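PDB 4KRG: phosphoethanolamine N-methyltransferase 1 from Haemonchus contortus, which probably transfers a methyl group from S-adenosylmethionine to phosphoethanolamine in the nematode pathway to phosphocholine. Local coordinates for residues Ile193-Ala198 against Asp250-Leu255; Gln418-Cys423 against Leu460-Ser465. All blocks are in the same frame, centred on the assembly; numbering follows the deposited sequence.

Contact 1 of 2, residues Ile193-Ala198 against Asp250-Leu255; sequences IKLLRA and DDLLNL
Leu252 reaches across from helix 249-271 to meet Leu195 and Ala198 on helix 189-198, a two-helix packing on the class I methyltransferase fold of the N-terminal half. The two helical segments run in roughly opposite directions, and their backbones come nearest at Leu195 and Leu252, whose CA atoms lie 7.4 Å apart. No hydrogen bond joins the segments; the contact is made by methyl groups and buries 125 Å² in all.

One branch of Leu252 does the work. Its CB already points at the other helix, and with CG anti to the carbonyl carbon (chi1 -73°) the CD2 methyl is carried outward to the facing turn. There it has two neighbours: Ala198 CB at 3.9 Å and Leu195 CD1 at 4.1 Å from Leu252 CD2. Leu195 and Ala198 sit three residues apart, one helical turn, so both present a methyl on the same flank.

The two leucines are set differently. Leu195 has its CG swung anti to the backbone N (chi1 174°), which brings its tip toward the partner helix although its CB does not start out that way, and its side chain crosses that of Leu252 at about a right angle. Ala198 points its CB toward the other helix.

Helix 136-149 packs against both leucines, with Leu143 on Leu195 and Ile140 on Leu252. Farther along helix 249-271, Phe256 touches Leu195, while Trp260 touches Ala198 and makes a cation-pi contact with Lys194. At the centre of the contact, the methyls Leu195 CD1 and Ala198 CB are 5.1 Å from each other, and Leu252 CD2 rests over the gap between them.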
loop_
_atom_site.group_PDB
_atom_site.type_symbol
_atom_site.label_atom_id
_atom_site.label_comp_id
_atom_site.label_asym_id
_atom_site.label_seq_id
_atom_site.Cartn_x
_atom_site.Cartn_y
_atom_site.Cartn_z
ATOM N N ILE A 193 -4.434 -5.915 0.589
ATOM C CA ILE A 193 -3.518 -6.168 1.705
ATOM C C ILE A 193 -4.024 -7.308 2.590
ATOM O O ILE A 193 -3.280 -8.234 2.901
ATOM C CB ILE A 193 -3.298 -4.913 2.576
ATOM C CG1 ILE A 193 -2.774 -3.750 1.731
ATOM C CG2 ILE A 193 -2.335 -5.219 3.711
ATOM C CD1 ILE A 193 -2.928 -2.393 2.410
ATOM N N LYS A 194 -5.293 -7.251 2.977
ATOM C CA LYS A 194 -5.865 -8.277 3.847
ATOM C C LYS A 194 -5.892 -9.654 3.190
ATOM O O LYS A 194 -5.606 -10.654 3.841
ATOM C CB LYS A 194 -7.256 -7.869 4.345
ATOM C CG LYS A 194 -7.231 -6.675 5.301
ATOM C CD LYS A 194 -8.581 -6.422 5.964
ATOM C CE LYS A 194 -8.888 -7.447 7.046
ATOM N NZ LYS A 194 -7.842 -7.467 8.101
ATOM N N LEU A 195 -6.223 -9.707 1.905
ATOM C CA LEU A 195 -6.234 -10.989 1.198
ATOM C C LEU A 195 -4.847 -11.608 1.206
ATOM O O LEU A 195 -4.691 -12.779 1.503
ATOM C CB LEU A 195 -6.730 -10.830 -0.239
ATOM C CG LEU A 195 -6.636 -12.104 -1.088
ATOM C CD1 LEU A 195 -7.370 -13.254 -0.416
ATOM C CD2 LEU A 195 -7.178 -11.875 -2.482
ATOM N N LEU A 196 -3.844 -10.803 0.898
ATOM C CA LEU A 196 -2.473 -11.279 0.858
ATOM C C LEU A 196 -2.038 -11.855 2.204
ATOM O O LEU A 196 -1.451 -12.936 2.268
ATOM C CB LEU A 196 -1.543 -10.152 0.403
ATOM C CG LEU A 196 -1.663 -9.771 -1.078
ATOM C CD1 LEU A 196 -1.085 -8.386 -1.348
ATOM C CD2 LEU A 196 -0.955 -10.806 -1.931
ATOM N N ARG A 197 -2.354 -11.141 3.279
ATOM C CA ARG A 197 -1.966 -11.555 4.624
ATOM C C ARG A 197 -2.724 -12.797 5.079
ATOM O O ARG A 197 -2.232 -13.561 5.903
ATOM C CB ARG A 197 -2.178 -10.413 5.628
ATOM C CG ARG A 197 -1.309 -9.182 5.384
ATOM C CD ARG A 197 -1.519 -8.137 6.466
ATOM N NE ARG A 197 -0.954 -8.558 7.745
ATOM C CZ ARG A 197 -1.247 -8.009 8.920
ATOM N NH1 ARG A 197 -2.123 -7.018 8.997
ATOM N NH2 ARG A 197 -0.672 -8.461 10.025
ATOM N N ALA A 198 -3.918 -13.000 4.534
ATOM C CA ALA A 198 -4.768 -14.115 4.952
ATOM C C ALA A 198 -4.297 -15.457 4.405
ATOM O O ALA A 198 -4.401 -16.477 5.087
ATOM C CB ALA A 198 -6.214 -13.869 4.543
ATOM N N ASP A 250 -12.968 -20.978 -1.024
ATOM C CA ASP A 250 -14.279 -20.590 -0.517
ATOM C C ASP A 250 -14.194 -19.773 0.773
ATOM O O ASP A 250 -14.946 -18.814 0.951
ATOM C CB ASP A 250 -15.161 -21.824 -0.308
ATOM C CG ASP A 250 -15.598 -22.460 -1.617
ATOM O OD1 ASP A 250 -15.774 -21.727 -2.612
ATOM O OD2 ASP A 250 -15.771 -23.695 -1.648
ATOM N N ASP A 251 -13.280 -20.155 1.663
ATOM C CA ASP A 251 -13.071 -19.444 2.927
ATOM C C ASP A 251 -12.503 -18.046 2.691
ATOM O O ASP A 251 -12.852 -17.098 3.388
ATOM C CB ASP A 251 -12.131 -20.239 3.848
ATOM C CG ASP A 251 -12.845 -21.345 4.620
ATOM O OD1 ASP A 251 -14.033 -21.620 4.338
ATOM O OD2 ASP A 251 -12.205 -21.945 5.514
ATOM N N LEU A 252 -11.622 -17.930 1.706
ATOM C CA LEU A 252 -11.025 -16.648 1.358
ATOM C C LEU A 252 -12.024 -15.777 0.614
ATOM O O LEU A 252 -12.075 -14.567 0.820
ATOM C CB LEU A 252 -9.782 -16.853 0.499
ATOM C CG LEU A 252 -8.552 -17.383 1.231
ATOM C CD1 LEU A 252 -7.478 -17.822 0.244
ATOM C CD2 LEU A 252 -8.010 -16.324 2.173
ATOM N N LEU A 253 -12.826 -16.402 -0.241
ATOM C CA LEU A 253 -13.807 -15.687 -1.055
ATOM C C LEU A 253 -14.875 -15.003 -0.207
ATOM O O LEU A 253 -15.236 -13.855 -0.461
ATOM C CB LEU A 253 -14.447 -16.632 -2.080
ATOM C CG LEU A 253 -15.297 -15.985 -3.174
ATOM C CD1 LEU A 253 -14.510 -14.943 -3.948
ATOM C CD2 LEU A 253 -15.850 -17.034 -4.122
ATOM N N ASN A 254 -15.366 -15.699 0.808
ATOM C CA ASN A 254 -16.321 -15.102 1.735
ATOM C C ASN A 254 -15.789 -13.810 2.331
ATOM O O ASN A 254 -16.493 -12.805 2.400
ATOM C CB ASN A 254 -16.642 -16.066 2.869
ATOM C CG ASN A 254 -17.569 -15.457 3.898
ATOM O OD1 ASN A 254 -18.540 -14.783 3.552
ATOM N ND2 ASN A 254 -17.263 -15.675 5.172
ATOM N N LEU A 255 -14.537 -13.847 2.762
ATOM C CA LEU A 255 -13.918 -12.682 3.364
ATOM C C LEU A 255 -13.705 -11.563 2.350
ATOM O O LEU A 255 -14.084 -10.417 2.584
ATOM C CB LEU A 255 -12.594 -13.076 4.009
ATOM C CG LEU A 255 -12.719 -14.070 5.158
ATOM C CD1 LEU A 255 -11.355 -14.490 5.630
ATOM C CD2 LEU A 255 -13.492 -13.450 6.300
#

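Contact 2 of 2, residues Gln418-Cys423 against Leu460-Ser465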
loop_
_atom_site.group_PDB
_atom_site.type_symbol
_atom_site.label_atom_id
_atom_site.label_comp_id
_atom_site.label_asym_id
_atom_site.label_seq_id
_atom_site.Cartn_x
_atom_site.Cartn_y
_atom_site.Cartn_z
ATOM N N GLN A 418 13.451 6.335 31.270
ATOM C CA GLN A 418 14.437 5.273 31.196
ATOM C C GLN A 418 14.293 4.424 29.934
ATOM O O GLN A 418 15.294 3.991 29.368
ATOM C CB GLN A 418 14.410 4.422 32.469
ATOM C CG GLN A 418 14.895 5.183 33.702
ATOM C CD GLN A 418 15.013 4.308 34.933
ATOM O OE1 GLN A 418 14.794 3.098 34.874
ATOM N NE2 GLN A 418 15.359 4.917 36.059
ATOM N N ARG A 419 13.063 4.196 29.483
ATOM C CA ARG A 419 12.862 3.499 28.220
ATOM C C ARG A 419 13.478 4.292 27.076
ATOM O O ARG A 419 14.272 3.765 26.298
ATOM C CB ARG A 419 11.377 3.266 27.934
ATOM C CG ARG A 419 10.807 2.004 28.549
ATOM C CD ARG A 419 9.514 1.593 27.858
ATOM N NE ARG A 419 9.753 1.032 26.529
ATOM C CZ ARG A 419 8.807 0.827 25.617
ATOM N NH1 ARG A 419 7.544 1.142 25.876
ATOM N NH2 ARG A 419 9.129 0.317 24.440
HETATM N N MSE A 420 13.112 5.566 26.982
HETATM C CA MSE A 420 13.566 6.413 25.881
HETATM C C MSE A 420 15.061 6.705 25.929
HETATM O O MSE A 420 15.705 6.857 24.888
HETATM C CB MSE A 420 12.773 7.721 25.850
HETATM C CG MSE A 420 11.324 7.558 25.397
HETATM SE SE MSE A 420 10.440 9.271 25.248
HETATM C CE MSE A 420 11.499 10.007 23.802
ATOM N N THR A 421 15.604 6.802 27.138
ATOM C CA THR A 421 17.046 6.965 27.321
ATOM C C THR A 421 17.786 5.686 26.922
ATOM O O THR A 421 18.900 5.738 26.402
ATOM C CB THR A 421 17.393 7.399 28.770
ATOM O OG1 THR A 421 17.084 8.791 28.932
ATOM C CG2 THR A 421 18.857 7.188 29.076
ATOM N N THR A 422 17.148 4.538 27.135
ATOM C CA THR A 422 17.716 3.259 26.709
ATOM C C THR A 422 17.682 3.133 25.183
ATOM O O THR A 422 18.568 2.530 24.571
ATOM C CB THR A 422 16.966 2.065 27.341
ATOM O OG1 THR A 422 17.008 2.182 28.767
ATOM C CG2 THR A 422 17.602 0.745 26.933
ATOM N N CYS A 423 16.659 3.719 24.578
ATOM C CA CYS A 423 16.466 3.631 23.138
ATOM C C CYS A 423 17.121 4.791 22.400
ATOM O O CYS A 423 16.874 5.003 21.216
ATOM C CB CYS A 423 14.980 3.531 22.814
ATOM S SG CYS A 423 14.258 2.011 23.448
ATOM N N LEU A 460 0.277 11.350 28.040
ATOM C CA LEU A 460 1.519 12.080 28.211
ATOM C C LEU A 460 1.936 12.657 26.871
ATOM O O LEU A 460 1.806 12.007 25.828
ATOM C CB LEU A 460 2.625 11.159 28.728
ATOM C CG LEU A 460 2.406 10.447 30.062
ATOM C CD1 LEU A 460 3.568 9.509 30.352
ATOM C CD2 LEU A 460 2.235 11.451 31.190
ATOM N N LEU A 461 2.436 13.884 26.898
ATOM C CA LEU A 461 2.990 14.501 25.709
ATOM C C LEU A 461 4.481 14.593 25.950
ATOM O O LEU A 461 4.921 15.207 26.919
ATOM C CB LEU A 461 2.393 15.890 25.504
ATOM C CG LEU A 461 2.752 16.639 24.223
ATOM C CD1 LEU A 461 2.336 15.844 23.000
ATOM C CD2 LEU A 461 2.078 18.001 24.219
ATOM N N ILE A 462 5.257 13.958 25.081
ATOM C CA ILE A 462 6.697 13.856 25.278
ATOM C C ILE A 462 7.467 14.472 24.106
ATOM O O ILE A 462 7.100 14.284 22.945
ATOM C CB ILE A 462 7.111 12.384 25.474
ATOM C CG1 ILE A 462 6.279 11.755 26.597
ATOM C CG2 ILE A 462 8.602 12.277 25.768
ATOM C CD1 ILE A 462 6.259 10.256 26.586
ATOM N N LYS A 463 8.519 15.225 24.424
ATOM C CA LYS A 463 9.411 15.782 23.419
ATOM C C LYS A 463 10.829 15.348 23.759
ATOM O O LYS A 463 11.210 15.339 24.930
ATOM C CB LYS A 463 9.330 17.312 23.410
ATOM C CG LYS A 463 7.959 17.876 23.067
ATOM C CD LYS A 463 7.864 19.368 23.364
ATOM C CE LYS A 463 8.952 20.169 22.664
ATOM N NZ LYS A 463 8.933 19.999 21.185
ATOM N N ALA A 464 11.598 14.976 22.740
ATOM C CA ALA A 464 13.002 14.621 22.916
ATOM C C ALA A 464 13.740 14.736 21.589
ATOM O O ALA A 464 13.191 15.219 20.603
ATOM C CB ALA A 464 13.143 13.212 23.489
ATOM N N SER A 465 14.991 14.307 21.571
ATOM C CA SER A 465 15.737 14.255 20.329
ATOM C C SER A 465 16.720 13.110 20.410
ATOM O O SER A 465 16.871 12.491 21.461
ATOM C CB SER A 465 16.473 15.567 20.075
ATOM O OG SER A 465 17.543 15.733 20.982
#
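The carbonyl oxygen of Gln418 is gripped twice by Thr422, one turn on in helix 413-422, which lies against a strand of the second, Rossmann-like methyltransferase-type domain. Thr422 N donates the ordinary helical bond at 3.0 Å to Gln418 O. Thr422 OG1 adds a shorter one, 2.6 Å to the same Gln418 O, at a C=O...donor angle of 154° and from the opposite face of the carbonyl plane. This double hold ties down the last turn of the helix, which ends before Cys423.

From that turn selenomethionine Met420 points to strand 458-465, where Ile462 and Ala464, two residues apart, face it. The side chains of Met420 and Ile462 lie alongside one another, pointing opposite ways, with Met420 SE 3.6 Å from Ile462 CG2. A bend at the end of the chain (chi3 65°) then turns the Met420 methyl along the strand, onto Ala464. Leu404 of strand 400-408 and Ile428 of strand 428-432, the two strands flanking 458-465, also touch Met420. At its tip, Met420 CE lies 3.6 Å from Ala464 CB and 4.2 Å from Ile462 CG2.

Contact 1 closes before contact 2 opens along the chain, and the two sit in different halves of the molecule: their centres are 39 Å apart and their nearest atoms about 20 Å. Contact 1 belongs to the half that holds phosphoethanolamine and S-adenosylhomocysteine, contact 2 to the C-terminal half, whose strands follow the same order, with one reversed strand (458-465, like 231-240 in the first half) set between two neighbours, as in class I methyltransferases. No helix or strand is shared. Each contact packs parts of one half of this di-domain enzyme, but helix 189-198 also reaches across, since Arg197 forms salt bridges with Glu332 and Glu356 of the second half.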